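PDB 5BZA: beta-N-acetylhexosaminidase from Thermotoga neapolitana, which probably hydrolyses terminal non-reducing N-acetyl-D-hexosamine residues in N-acetyl-beta-D-hexosaminides, as a member of glycoside hydrolase family 3. Local coordinates for residues F162-G166 and A209-Y213. Residues are numbered along the deposited sequence; the frame is centred on the assembly and turned at random.
Sequences FPGHG and AHVKY
F162 O accepts a hydrogen bond from A209 N (2.8 Å) where the loops after the neighbouring parallel strands 156-162 and 205-208 of the TIM-barrel domain begin, continuing the strand pairing that F162 makes with M207. Farther along, Y213 OH donates to G164 O at 2.5 Å; the carbonyl oxygen lies at the edge of the phenol ring, whereas the hydroxyl sits above the carbonyl plane. The remaining contacts are CH-pi and apolar. P163, which follows a cis peptide bond, lays CG over one face of the Y213 ring, 3.9 Å from its centroid, while V211 CG1 covers the opposite face, offset toward the rim. With CG1 of V211 anti to the backbone N (chi1 166°), CG2 lies beside that N, anti to the carbonyl carbon, and reaches a face of the H165 imidazole, 3.6 Å from the centroid, and A209 CB approaches the same ring obliquely at CD2, 4.1 Å away. A phenylalanine in place of Y213 would probably leave G164 O without its hydroxyl donor and remove the contact of P163 CD with the hydroxyl oxygen. H165 is a zinc ligand in another structure of this protein; its NE2 is hydrogen-bonded to S172 OG and its backbone N to D117 OD1. Apolar contacts on the imidazole and polar bonds around it thus probably help to fix the position of this metal-binding loop.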
loop_
_atom_site.group_PDB
_atom_site.type_symbol
_atom_site.label_atom_id
_atom_site.label_comp_id
_atom_site.label_asym_id
_atom_site.label_seq_id
_atom_site.Cartn_x
_atom_site.Cartn_y
_atom_site.Cartn_z
ATOM N N PHE B 162 18.577 -7.232 -21.146
ATOM C CA PHE B 162 19.887 -7.385 -21.758
ATOM C C PHE B 162 19.785 -7.944 -23.198
ATOM O O PHE B 162 19.143 -8.979 -23.404
ATOM C CB PHE B 162 20.738 -8.321 -20.884
ATOM C CG PHE B 162 22.035 -8.718 -21.523
ATOM C CD1 PHE B 162 23.158 -7.916 -21.388
ATOM C CD2 PHE B 162 22.114 -9.852 -22.305
ATOM C CE1 PHE B 162 24.335 -8.259 -22.004
ATOM C CE2 PHE B 162 23.300 -10.188 -22.953
ATOM C CZ PHE B 162 24.399 -9.401 -22.790
ATOM N N PRO B 163 20.507 -7.344 -24.172
ATOM C CA PRO B 163 21.485 -6.259 -24.034
ATOM C C PRO B 163 20.888 -4.859 -24.288
ATOM O O PRO B 163 21.623 -3.895 -24.432
ATOM C CB PRO B 163 22.529 -6.604 -25.111
ATOM C CG PRO B 163 21.662 -7.188 -26.252
ATOM C CD PRO B 163 20.568 -7.971 -25.521
ATOM N N GLY B 164 19.578 -4.754 -24.387
ATOM C CA GLY B 164 18.977 -3.452 -24.574
ATOM C C GLY B 164 17.884 -3.533 -25.602
ATOM O O GLY B 164 18.147 -3.911 -26.759
ATOM N N HIS B 165 16.688 -3.081 -25.196
ATOM C CA HIS B 165 15.438 -3.298 -25.923
ATOM C C HIS B 165 14.948 -1.981 -26.554
ATOM O O HIS B 165 13.914 -1.940 -27.230
ATOM C CB HIS B 165 14.372 -3.859 -24.939
ATOM C CG HIS B 165 13.200 -4.551 -25.581
ATOM N ND1 HIS B 165 12.403 -3.960 -26.546
ATOM C CD2 HIS B 165 12.661 -5.776 -25.354
ATOM C CE1 HIS B 165 11.443 -4.804 -26.903
ATOM N NE2 HIS B 165 11.581 -5.918 -26.201
ATOM N N GLY B 166 15.675 -0.898 -26.316
ATOM C CA GLY B 166 15.121 0.410 -26.578
ATOM C C GLY B 166 14.996 0.810 -28.038
ATOM O O GLY B 166 14.082 1.577 -28.392
ATOM N N ALA B 209 16.559 -9.971 -23.230
ATOM C CA ALA B 209 15.530 -9.503 -24.134
ATOM C C ALA B 209 15.226 -10.512 -25.218
ATOM O O ALA B 209 16.157 -11.020 -25.871
ATOM C CB ALA B 209 15.940 -8.192 -24.747
ATOM N N HIS B 210 13.941 -10.716 -25.509
ATOM C CA HIS B 210 13.534 -11.563 -26.634
ATOM C C HIS B 210 13.615 -10.705 -27.888
ATOM O O HIS B 210 12.587 -10.346 -28.469
ATOM C CB HIS B 210 12.101 -12.105 -26.514
ATOM C CG HIS B 210 11.858 -13.002 -25.333
ATOM N ND1 HIS B 210 12.816 -13.805 -24.778
ATOM C CD2 HIS B 210 10.723 -13.196 -24.606
ATOM C CE1 HIS B 210 12.295 -14.473 -23.751
ATOM N NE2 HIS B 210 11.031 -14.113 -23.633
ATOM N N VAL B 211 14.825 -10.289 -28.243
ATOM C CA VAL B 211 14.998 -9.411 -29.373
ATOM C C VAL B 211 16.174 -9.924 -30.192
ATOM O O VAL B 211 17.189 -10.359 -29.630
ATOM C CB VAL B 211 15.244 -7.936 -28.942
ATOM C CG1 VAL B 211 15.769 -7.088 -30.133
ATOM C CG2 VAL B 211 13.987 -7.343 -28.275
ATOM N N LYS B 212 16.013 -9.869 -31.501
ATOM C CA LYS B 212 17.093 -10.186 -32.442
ATOM C C LYS B 212 17.962 -8.971 -32.790
ATOM O O LYS B 212 17.444 -7.885 -33.115
ATOM C CB LYS B 212 16.511 -10.791 -33.720
ATOM C CG LYS B 212 17.512 -11.480 -34.617
ATOM C CD LYS B 212 16.785 -12.339 -35.646
ATOM C CE LYS B 212 15.535 -11.654 -36.229
ATOM N NZ LYS B 212 14.921 -12.562 -37.286
ATOM N N TYR B 213 19.285 -9.184 -32.722
ATOM C CA TYR B 213 20.283 -8.192 -33.097
ATOM C C TYR B 213 21.083 -8.645 -34.379
ATOM O O TYR B 213 22.217 -9.110 -34.300
ATOM C CB TYR B 213 21.211 -7.961 -31.905
ATOM C CG TYR B 213 20.431 -7.538 -30.681
ATOM C CD1 TYR B 213 19.798 -8.483 -29.870
ATOM C CD2 TYR B 213 20.292 -6.194 -30.359
ATOM C CE1 TYR B 213 19.052 -8.087 -28.752
ATOM C CE2 TYR B 213 19.567 -5.795 -29.237
ATOM C CZ TYR B 213 18.947 -6.743 -28.449
ATOM O OH TYR B 213 18.223 -6.345 -27.346
#